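Local coordinates for pumilio homolog 23 (Arabidopsis thaliana, PDB 5WZJ), which binds RNA in a sequence-specific way through its pumilio repeats, recognising an 18S rRNA sequence, and may regulate translation and mRNA stability, at residues T508-F513 / P542-K547; E498-T503 / V533-T538; I524-L529 / D551-R556. One frame throughout, in Å; residues are numbered along the deposited sequence.

Interaction 1. Residues T508-F513 / P542-K547; sequences TVEKCF and PYLLRK. With nucleotides of chain B.
Glu510 carries the polar half of this contact with Tyr543, each carboxylate oxygen being given a separate task. Glu510 OE1 accepts two hydrogen bonds from the base of G1 of chain B. The bond from N1 of G1 to Glu510 OE1 is 2.9 Å long, with an N-H...O angle of 157°, and the one from N2 of G1 to Glu510 OE1 is 3.1 Å. Two adjacent N-H donors thus converge on one acceptor, a demand that a carboxylate meets well. Glu510 OE2 accepts a hydrogen bond from Tyr543 OH at 2.9 Å, approached from above the carboxylate plane. Tyr543 is poorly ordered, which qualifies all its contacts. Having CG anti to the backbone N (chi1 166°) brings its hydroxyl across to Glu510. The carboxylate and ring planes stand 71° apart. Tyr543 CE2 also comes within 3.1 Å of O6 of G1 of chain B, at an oblique approach.

The charged contribution from Lys547 is indirect. Its ammonium group is salt-bridged to Asp514, leaving Lys547 NZ 4.1 Å from Glu510 OE2, too far for a salt bridge but near enough that it may still favour the negative carboxylate. Lys547 CE lies 3.2 Å from Glu510 OE2 and, with CD, walls one side of Glu510.

Apolar contacts fill the layer behind the carboxylate. Leu544 CD1 meets Glu510 CG at 3.5 Å, while Val509 CG1 packs loosely on Leu544 CD2. These branched residues suit the buried side, where Val509 and Leu544 both continue onto Leu528 of helix 518-530.

The segments 508-513 and 542-547 run nearly parallel, axes 11.0 Å apart, so side chains rather than backbones join them. A glutamate on a pumilio repeat helix reading the N1 and N2 edge of guanine is the classic mode of guanine recognition in PUF proteins, set on the RNA-binding face of their superhelix.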
loop_
_atom_site.group_PDB
_atom_site.type_symbol
_atom_site.label_atom_id
_atom_site.label_comp_id
_atom_site.label_asym_id
_atom_site.label_seq_id
_atom_site.Cartn_x
_atom_site.Cartn_y
_atom_site.Cartn_z
ATOM N N THR A 508 -20.195 -8.507 8.981
ATOM C CA THR A 508 -20.445 -8.477 10.415
ATOM C C THR A 508 -21.580 -9.422 10.797
ATOM O O THR A 508 -21.504 -10.105 11.826
ATOM C CB THR A 508 -20.742 -7.043 10.858
ATOM O OG1 THR A 508 -19.700 -6.171 10.390
ATOM C CG2 THR A 508 -20.834 -6.956 12.380
ATOM N N VAL A 509 -22.635 -9.492 9.977
ATOM C CA VAL A 509 -23.711 -10.454 10.230
ATOM C C VAL A 509 -23.153 -11.872 10.269
ATOM O O VAL A 509 -23.460 -12.660 11.171
ATOM C CB VAL A 509 -24.818 -10.317 9.170
ATOM C CG1 VAL A 509 -25.862 -11.416 9.354
ATOM C CG2 VAL A 509 -25.464 -8.941 9.252
ATOM N N GLU A 510 -22.322 -12.208 9.283
ATOM C CA GLU A 510 -21.675 -13.515 9.218
ATOM C C GLU A 510 -20.897 -13.828 10.484
ATOM O O GLU A 510 -20.937 -14.954 10.989
ATOM C CB GLU A 510 -20.697 -13.542 8.054
ATOM C CG GLU A 510 -21.140 -14.178 6.794
ATOM C CD GLU A 510 -20.087 -13.980 5.734
ATOM O OE1 GLU A 510 -20.050 -12.876 5.135
ATOM O OE2 GLU A 510 -19.260 -14.903 5.557
ATOM N N LYS A 511 -20.096 -12.871 10.950
ATOM C CA LYS A 511 -19.210 -13.154 12.068
ATOM C C LYS A 511 -19.964 -13.154 13.391
ATOM O O LYS A 511 -19.601 -13.903 14.302
ATOM C CB LYS A 511 -18.044 -12.161 12.054
ATOM C CG LYS A 511 -17.300 -12.244 10.718
ATOM C CD LYS A 511 -15.992 -11.498 10.684
ATOM C CE LYS A 511 -15.355 -11.608 9.292
ATOM N NZ LYS A 511 -14.098 -10.817 9.172
ATOM N N CYS A 512 -21.023 -12.352 13.504
ATOM C CA CYS A 512 -21.933 -12.507 14.636
ATOM C C CYS A 512 -22.570 -13.885 14.627
ATOM O O CYS A 512 -22.574 -14.588 15.647
ATOM C CB CYS A 512 -23.020 -11.433 14.604
ATOM S SG CYS A 512 -22.448 -9.775 15.026
ATOM N N PHE A 513 -23.123 -14.280 13.477
ATOM C CA PHE A 513 -23.768 -15.585 13.365
ATOM C C PHE A 513 -22.826 -16.698 13.803
ATOM O O PHE A 513 -23.197 -17.570 14.602
ATOM C CB PHE A 513 -24.246 -15.799 11.923
ATOM C CG PHE A 513 -25.098 -17.024 11.734
ATOM C CD1 PHE A 513 -24.514 -18.258 11.474
ATOM C CD2 PHE A 513 -26.481 -16.942 11.810
ATOM C CE1 PHE A 513 -25.295 -19.391 11.290
ATOM C CE2 PHE A 513 -27.270 -18.067 11.625
ATOM C CZ PHE A 513 -26.674 -19.294 11.364
ATOM N N PRO A 542 -26.488 -13.243 -2.101
ATOM C CA PRO A 542 -26.456 -14.680 -2.417
ATOM C C PRO A 542 -25.493 -15.468 -1.547
ATOM O O PRO A 542 -25.840 -16.562 -1.089
ATOM C CB PRO A 542 -26.041 -14.697 -3.894
ATOM C CG PRO A 542 -26.578 -13.423 -4.428
ATOM C CD PRO A 542 -26.428 -12.418 -3.321
ATOM N N TYR A 543 -24.298 -14.941 -1.286
ATOM C CA TYR A 543 -23.369 -15.682 -0.444
ATOM C C TYR A 543 -23.845 -15.725 1.007
ATOM O O TYR A 543 -23.679 -16.739 1.693
ATOM C CB TYR A 543 -21.972 -15.077 -0.534
ATOM C CG TYR A 543 -21.068 -15.580 0.559
ATOM C CD1 TYR A 543 -20.474 -16.836 0.480
ATOM C CD2 TYR A 543 -20.829 -14.814 1.688
ATOM C CE1 TYR A 543 -19.648 -17.308 1.500
ATOM C CE2 TYR A 543 -20.010 -15.275 2.706
ATOM C CZ TYR A 543 -19.419 -16.517 2.612
ATOM O OH TYR A 543 -18.602 -16.958 3.634
ATOM N N LEU A 544 -24.424 -14.630 1.498
ATOM C CA LEU A 544 -24.947 -14.626 2.859
ATOM C C LEU A 544 -26.117 -15.599 2.999
ATOM O O LEU A 544 -26.193 -16.373 3.965
ATOM C CB LEU A 544 -25.377 -13.214 3.235
ATOM C CG LEU A 544 -25.476 -12.938 4.723
ATOM C CD1 LEU A 544 -24.156 -13.300 5.342
ATOM C CD2 LEU A 544 -25.790 -11.479 4.973
ATOM N N LEU A 545 -27.044 -15.570 2.036
ATOM C CA LEU A 545 -28.207 -16.449 2.096
ATOM C C LEU A 545 -27.800 -17.915 2.058
ATOM O O LEU A 545 -28.415 -18.744 2.742
ATOM C CB LEU A 545 -29.176 -16.121 0.949
ATOM C CG LEU A 545 -29.906 -14.771 1.041
ATOM C CD1 LEU A 545 -30.578 -14.404 -0.275
ATOM C CD2 LEU A 545 -30.933 -14.779 2.160
ATOM N N ARG A 546 -26.747 -18.245 1.300
ATOM C CA ARG A 546 -26.290 -19.630 1.202
ATOM C C ARG A 546 -25.533 -20.065 2.454
ATOM O O ARG A 546 -25.729 -21.181 2.950
ATOM C CB ARG A 546 -25.403 -19.812 -0.034
ATOM C CG ARG A 546 -26.127 -20.263 -1.299
ATOM C CD ARG A 546 -25.154 -20.509 -2.464
ATOM N NE ARG A 546 -24.711 -19.273 -3.116
ATOM C CZ ARG A 546 -23.498 -18.735 -2.987
ATOM N NH1 ARG A 546 -23.201 -17.608 -3.627
ATOM N NH2 ARG A 546 -22.576 -19.318 -2.230
ATOM N N LYS A 547 -24.653 -19.206 2.968
ATOM C CA LYS A 547 -23.833 -19.581 4.114
ATOM C C LYS A 547 -24.670 -19.788 5.373
ATOM O O LYS A 547 -24.352 -20.661 6.188
ATOM C CB LYS A 547 -22.765 -18.515 4.357
ATOM C CG LYS A 547 -21.751 -18.848 5.451
ATOM C CD LYS A 547 -21.015 -17.579 5.881
ATOM C CE LYS A 547 -19.737 -17.856 6.658
ATOM N NZ LYS A 547 -19.965 -17.985 8.119
ATOM O "O5'" G B 1 -15.931 -10.093 -4.331
ATOM C "C5'" G B 1 -16.893 -9.155 -4.795
ATOM C "C4'" G B 1 -17.661 -8.532 -3.654
ATOM O "O4'" G B 1 -18.519 -9.529 -3.036
ATOM C "C3'" G B 1 -16.825 -7.981 -2.501
ATOM O "O3'" G B 1 -16.327 -6.673 -2.762
ATOM C "C2'" G B 1 -17.799 -8.036 -1.326
ATOM O "O2'" G B 1 -18.681 -6.924 -1.352
ATOM C "C1'" G B 1 -18.606 -9.301 -1.645
ATOM N N9 G B 1 -18.086 -10.486 -0.934
ATOM C C8 G B 1 -17.064 -11.324 -1.329
ATOM N N7 G B 1 -16.820 -12.287 -0.480
ATOM C C5 G B 1 -17.737 -12.070 0.546
ATOM C C6 G B 1 -17.954 -12.793 1.751
ATOM O O6 G B 1 -17.355 -13.800 2.158
ATOM N N1 G B 1 -18.983 -12.227 2.510
ATOM C C2 G B 1 -19.712 -11.112 2.161
ATOM N N2 G B 1 -20.658 -10.724 3.034
ATOM N N3 G B 1 -19.519 -10.429 1.036
ATOM C C4 G B 1 -18.525 -10.961 0.283
#

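Interaction 2. Residues E498-T503 / V533-T538; sequences ELSLHT and VDLSKT
Leu501 and Leu535 make an apolar helix-to-helix contact, partly buried, between the C-terminal turns of two short helices, 496-501 and 532-537; no hydrogen bond crosses between the segments. The backbones come close, with the CA atoms of Leu501 and Leu535 5.7 Å apart. Leu501 stretches its CD2 methyl alongside the other helix, 3.7 Å from Leu535 CA, and it also brushes Asp534. Leu535 answers on the deeper side: a chi1 of -179° swings its branch away from its own N and carries CD1 to within 3.5 Å of Ser500 OG and 3.3 Å of Ser500 O. A small serine suits this spot because it lets the methyls approach its backbone, and its hydroxyl is satisfied by Gly497 O.

In the stacked helices of the PUF superhelix, each of these short helices leads into one that meets RNA, 503-514 and 541-547 respectively. Thr538 stands before the turn into helix 541-547. Its OG1 donates in the carbonyl plane to Leu535 O at 2.8 Å, the carbonyl that also receives Thr538 N, and caps Gly541 N at the start of the next helix. Its CG2 methyl faces Leu501 O at 4.2 Å. Gln540 NE2 adds a polar link by donating to Ser500 O.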
loop_
_atom_site.group_PDB
_atom_site.type_symbol
_atom_site.label_atom_id
_atom_site.label_comp_id
_atom_site.label_asym_id
_atom_site.label_seq_id
_atom_site.Cartn_x
_atom_site.Cartn_y
_atom_site.Cartn_z
ATOM N N GLU A 498 -30.979 -4.856 8.265
ATOM C CA GLU A 498 -30.375 -3.677 7.653
ATOM C C GLU A 498 -28.877 -3.868 7.445
ATOM O O GLU A 498 -28.336 -3.493 6.398
ATOM C CB GLU A 498 -30.652 -2.447 8.516
ATOM C CG GLU A 498 -30.218 -1.149 7.867
ATOM C CD GLU A 498 -30.271 0.031 8.818
ATOM O OE1 GLU A 498 -30.934 -0.079 9.877
ATOM O OE2 GLU A 498 -29.641 1.065 8.503
ATOM N N LEU A 499 -28.194 -4.482 8.420
ATOM C CA LEU A 499 -26.761 -4.718 8.284
ATOM C C LEU A 499 -26.445 -5.619 7.097
ATOM O O LEU A 499 -25.435 -5.416 6.409
ATOM C CB LEU A 499 -26.210 -5.340 9.566
ATOM C CG LEU A 499 -25.807 -4.406 10.688
ATOM C CD1 LEU A 499 -25.433 -5.246 11.905
ATOM C CD2 LEU A 499 -24.637 -3.550 10.224
ATOM N N SER A 500 -27.270 -6.645 6.863
ATOM C CA SER A 500 -26.978 -7.578 5.780
ATOM C C SER A 500 -27.004 -6.884 4.427
ATOM O O SER A 500 -26.307 -7.312 3.496
ATOM C CB SER A 500 -27.972 -8.744 5.794
ATOM O OG SER A 500 -29.255 -8.332 5.351
ATOM N N LEU A 501 -27.785 -5.809 4.307
ATOM C CA LEU A 501 -27.873 -5.063 3.059
ATOM C C LEU A 501 -26.637 -4.201 2.815
ATOM O O LEU A 501 -26.325 -3.900 1.658
ATOM C CB LEU A 501 -29.137 -4.208 3.061
ATOM C CG LEU A 501 -30.414 -4.993 3.382
ATOM C CD1 LEU A 501 -31.645 -4.095 3.413
ATOM C CD2 LEU A 501 -30.604 -6.128 2.391
ATOM N N HIS A 502 -25.934 -3.795 3.876
ATOM C CA HIS A 502 -24.640 -3.134 3.732
ATOM C C HIS A 502 -23.604 -4.099 3.168
ATOM O O HIS A 502 -23.569 -5.283 3.521
ATOM C CB HIS A 502 -24.134 -2.606 5.081
ATOM C CG HIS A 502 -24.734 -1.298 5.502
ATOM N ND1 HIS A 502 -26.031 -1.183 5.956
ATOM C CD2 HIS A 502 -24.200 -0.054 5.568
ATOM C CE1 HIS A 502 -26.276 0.077 6.269
ATOM N NE2 HIS A 502 -25.182 0.783 6.042
ATOM N N THR A 503 -22.738 -3.580 2.300
ATOM C CA THR A 503 -21.628 -4.382 1.795
ATOM C C THR A 503 -20.682 -4.778 2.925
ATOM O O THR A 503 -20.258 -5.937 3.022
ATOM C CB THR A 503 -20.872 -3.600 0.721
ATOM O OG1 THR A 503 -21.805 -2.889 -0.108
ATOM C CG2 THR A 503 -20.047 -4.543 -0.129
ATOM N N VAL A 533 -35.794 -10.710 0.011
ATOM C CA VAL A 533 -35.946 -10.212 -1.354
ATOM C C VAL A 533 -34.876 -9.166 -1.656
ATOM O O VAL A 533 -34.069 -9.321 -2.581
ATOM C CB VAL A 533 -37.364 -9.654 -1.567
ATOM C CG1 VAL A 533 -37.431 -8.874 -2.870
ATOM C CG2 VAL A 533 -38.381 -10.788 -1.558
ATOM N N ASP A 534 -34.844 -8.093 -0.859
ATOM C CA ASP A 534 -33.847 -7.045 -1.066
ATOM C C ASP A 534 -32.424 -7.589 -0.963
ATOM O O ASP A 534 -31.535 -7.157 -1.706
ATOM C CB ASP A 534 -34.067 -5.912 -0.060
ATOM C CG ASP A 534 -35.282 -5.065 -0.393
ATOM O OD1 ASP A 534 -35.503 -4.805 -1.595
ATOM O OD2 ASP A 534 -36.016 -4.662 0.537
ATOM N N LEU A 535 -32.192 -8.549 -0.059
ATOM C CA LEU A 535 -30.836 -9.050 0.164
ATOM C C LEU A 535 -30.310 -9.815 -1.044
ATOM O O LEU A 535 -29.121 -9.725 -1.370
ATOM C CB LEU A 535 -30.806 -9.931 1.417
ATOM C CG LEU A 535 -29.474 -10.550 1.853
ATOM C CD1 LEU A 535 -28.411 -9.474 2.115
ATOM C CD2 LEU A 535 -29.681 -11.428 3.100
ATOM N N SER A 536 -31.170 -10.585 -1.719
ATOM C CA SER A 536 -30.721 -11.329 -2.894
ATOM C C SER A 536 -30.341 -10.404 -4.041
ATOM O O SER A 536 -29.609 -10.827 -4.942
ATOM C CB SER A 536 -31.802 -12.303 -3.356
ATOM O OG SER A 536 -32.993 -11.596 -3.649
ATOM N N LYS A 537 -30.806 -9.151 -4.013
ATOM C CA LYS A 537 -30.442 -8.191 -5.050
ATOM C C LYS A 537 -29.003 -7.708 -4.901
ATOM O O LYS A 537 -28.378 -7.326 -5.899
ATOM C CB LYS A 537 -31.404 -7.002 -5.021
ATOM N N THR A 538 -28.455 -7.725 -3.682
ATOM C CA THR A 538 -27.146 -7.140 -3.425
ATOM C C THR A 538 -26.029 -8.080 -3.880
ATOM O O THR A 538 -26.252 -9.248 -4.209
ATOM C CB THR A 538 -26.979 -6.810 -1.940
ATOM O OG1 THR A 538 -26.884 -8.025 -1.187
ATOM C CG2 THR A 538 -28.167 -6.008 -1.437
#

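Interaction 3. Residues I524-L529 / D551-R556; sequences IASELL and DGYASR
Tyr553 and Ala554 are the residues of 551-556 that meet segment 524-529, whose axis their own helix crosses at -94° with 10.0 Å between the axes. This is a surface contact, its nearest atom about 9 Å from the bound RNA, and it packs helix 518-530, which begins within Pumilio repeat 8, against helix 550-555 near the C-terminal end of the chain. Ahead of the tyrosine, Asp551 is salt-bridged to Lys532.

Tyr553 does most of the work. A chi1 of 173° turns its ring away from its own backbone N and out to the neighbouring helix, where one face lies over Ala525. The Ala525 CB methyl sits 4.2 Å from the Tyr553 ring centroid and 19° off the ring normal, a CH-pi contact displaced toward the rim near CG and CD2. Alanine suits the place because its short side chain lets the flat ring come close to the helix. Further out, Tyr553 CE2 lies 3.8 Å from Ser526 N, and Tyr553 OH is 3.9 Å from Ser526 CB. Leu529 approaches obliquely, its CD2 3.8 Å from Tyr553 CD2. Trp560, on helix 557-565, packs edge-to-face with the tyrosine. Replacing Tyr553 with an alanine would probably open a gap over Ala525, leaving Leu529 and Trp560 without the ring they pack on.

At Ala554 the contact reduces to one methyl: Ala554 CB meets Leu529 CD1 at 3.8 Å, while Leu529 CD2 packs on both Tyr553 and Ala554. The helix ends just beyond, at Ser555.

With no hydrogen bond directly between the segments, the near-perpendicular helices are joined by dispersion and CH-pi contacts, which depend on shape, while Tyr553 OH makes a weak hydrogen bond to Glu522, outside both segments.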
loop_
_atom_site.group_PDB
_atom_site.type_symbol
_atom_site.label_atom_id
_atom_site.label_comp_id
_atom_site.label_asym_id
_atom_site.label_seq_id
_atom_site.Cartn_x
_atom_site.Cartn_y
_atom_site.Cartn_z
ATOM N N ILE A 524 -31.002 -14.115 14.180
ATOM C CA ILE A 524 -30.376 -13.506 13.004
ATOM C C ILE A 524 -31.009 -14.041 11.724
ATOM O O ILE A 524 -31.294 -13.286 10.785
ATOM C CB ILE A 524 -28.855 -13.752 13.011
ATOM C CG1 ILE A 524 -28.172 -12.969 14.136
ATOM C CG2 ILE A 524 -28.247 -13.377 11.644
ATOM C CD1 ILE A 524 -26.760 -13.469 14.423
ATOM N N ALA A 525 -31.205 -15.361 11.652
ATOM C CA ALA A 525 -31.777 -15.959 10.447
ATOM C C ALA A 525 -33.180 -15.430 10.198
ATOM O O ALA A 525 -33.561 -15.148 9.052
ATOM C CB ALA A 525 -31.783 -17.482 10.573
ATOM N N SER A 526 -33.953 -15.266 11.271
ATOM C CA SER A 526 -35.296 -14.717 11.162
ATOM C C SER A 526 -35.271 -13.289 10.621
ATOM O O SER A 526 -36.138 -12.898 9.827
ATOM C CB SER A 526 -35.960 -14.777 12.540
ATOM O OG SER A 526 -37.281 -14.286 12.505
ATOM N N GLU A 527 -34.284 -12.488 11.037
ATOM C CA GLU A 527 -34.214 -11.110 10.562
ATOM C C GLU A 527 -33.823 -11.045 9.087
ATOM O O GLU A 527 -34.368 -10.228 8.333
ATOM C CB GLU A 527 -33.243 -10.302 11.424
ATOM C CG GLU A 527 -33.774 -10.061 12.829
ATOM C CD GLU A 527 -32.888 -9.134 13.652
ATOM O OE1 GLU A 527 -32.732 -9.377 14.870
ATOM O OE2 GLU A 527 -32.352 -8.160 13.086
ATOM N N LEU A 528 -32.886 -11.893 8.650
ATOM C CA LEU A 528 -32.527 -11.895 7.232
ATOM C C LEU A 528 -33.688 -12.381 6.374
ATOM O O LEU A 528 -33.844 -11.941 5.226
ATOM C CB LEU A 528 -31.301 -12.770 6.983
ATOM C CG LEU A 528 -30.004 -12.412 7.718
ATOM C CD1 LEU A 528 -28.802 -12.999 7.004
ATOM C CD2 LEU A 528 -29.869 -10.912 7.884
ATOM N N LEU A 529 -34.500 -13.290 6.912
ATOM C CA LEU A 529 -35.676 -13.761 6.194
ATOM C C LEU A 529 -36.602 -12.603 5.828
ATOM O O LEU A 529 -37.124 -12.548 4.710
ATOM C CB LEU A 529 -36.395 -14.806 7.049
ATOM C CG LEU A 529 -37.435 -15.718 6.411
ATOM C CD1 LEU A 529 -36.963 -16.209 5.048
ATOM C CD2 LEU A 529 -37.702 -16.883 7.351
ATOM N N ASP A 551 -32.872 -20.115 3.136
ATOM C CA ASP A 551 -33.973 -20.849 2.512
ATOM C C ASP A 551 -34.353 -22.082 3.329
ATOM O O ASP A 551 -35.542 -22.372 3.508
ATOM C CB ASP A 551 -33.601 -21.257 1.083
ATOM C CG ASP A 551 -33.554 -20.078 0.124
ATOM O OD1 ASP A 551 -34.198 -19.045 0.402
ATOM O OD2 ASP A 551 -32.879 -20.195 -0.918
ATOM N N GLY A 552 -33.354 -22.819 3.833
ATOM C CA GLY A 552 -33.643 -23.998 4.637
ATOM C C GLY A 552 -34.294 -23.661 5.966
ATOM O O GLY A 552 -35.136 -24.416 6.464
ATOM N N TYR A 553 -33.910 -22.529 6.562
ATOM C CA TYR A 553 -34.571 -22.068 7.777
ATOM C C TYR A 553 -36.046 -21.762 7.525
ATOM O O TYR A 553 -36.908 -22.097 8.346
ATOM C CB TYR A 553 -33.859 -20.831 8.343
ATOM C CG TYR A 553 -34.602 -20.228 9.508
ATOM C CD1 TYR A 553 -34.696 -20.905 10.719
ATOM C CD2 TYR A 553 -35.246 -19.002 9.388
ATOM C CE1 TYR A 553 -35.393 -20.365 11.785
ATOM C CE2 TYR A 553 -35.948 -18.453 10.451
ATOM C CZ TYR A 553 -36.019 -19.138 11.645
ATOM O OH TYR A 553 -36.722 -18.603 12.704
ATOM N N ALA A 554 -36.356 -21.122 6.395
ATOM C CA ALA A 554 -37.748 -20.802 6.093
ATOM C C ALA A 554 -38.569 -22.061 5.834
ATOM O O ALA A 554 -39.708 -22.175 6.303
ATOM C CB ALA A 554 -37.821 -19.865 4.886
ATOM N N SER A 555 -38.005 -23.016 5.092
ATOM C CA SER A 555 -38.763 -24.160 4.596
ATOM C C SER A 555 -38.778 -25.331 5.575
ATOM O O SER A 555 -39.838 -25.912 5.817
ATOM C CB SER A 555 -38.209 -24.602 3.234
ATOM O OG SER A 555 -36.892 -25.112 3.338
ATOM N N ARG A 556 -37.628 -25.697 6.146
ATOM C CA ARG A 556 -37.534 -26.786 7.125
ATOM C C ARG A 556 -36.854 -26.282 8.390
ATOM O O ARG A 556 -35.725 -26.685 8.699
ATOM C CB ARG A 556 -36.763 -27.989 6.572
ATOM C CG ARG A 556 -37.231 -28.536 5.247
ATOM C CD ARG A 556 -38.653 -29.030 5.329
ATOM N NE ARG A 556 -38.805 -30.370 5.898
ATOM C CZ ARG A 556 -38.965 -31.478 5.172
ATOM N NH1 ARG A 556 -39.132 -32.651 5.770
ATOM N NH2 ARG A 556 -38.967 -31.415 3.845
#

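The three contacts share one stack of helices near the C-terminal end of the superhelix. Interaction 1 is the buried one and faces the RNA; interaction 2 is partly buried; interaction 3 lies at the surface. Helix 496-501 runs on into 503-514, and 532-537 into 541-547, so interactions 1 and 2 link the same two successive pairs of helices, while interaction 3 takes up 518-530 and 550-555. A common apolar core connects them: Leu544 CD2 touches Ser500 CB at 3.6 Å, and Ser500 CB touches Leu528 CD2 at 3.6 Å. Chemistry follows place, with one direct hydrogen bond across the segments beside the bonds to the RNA base, and apolar packing in the other two.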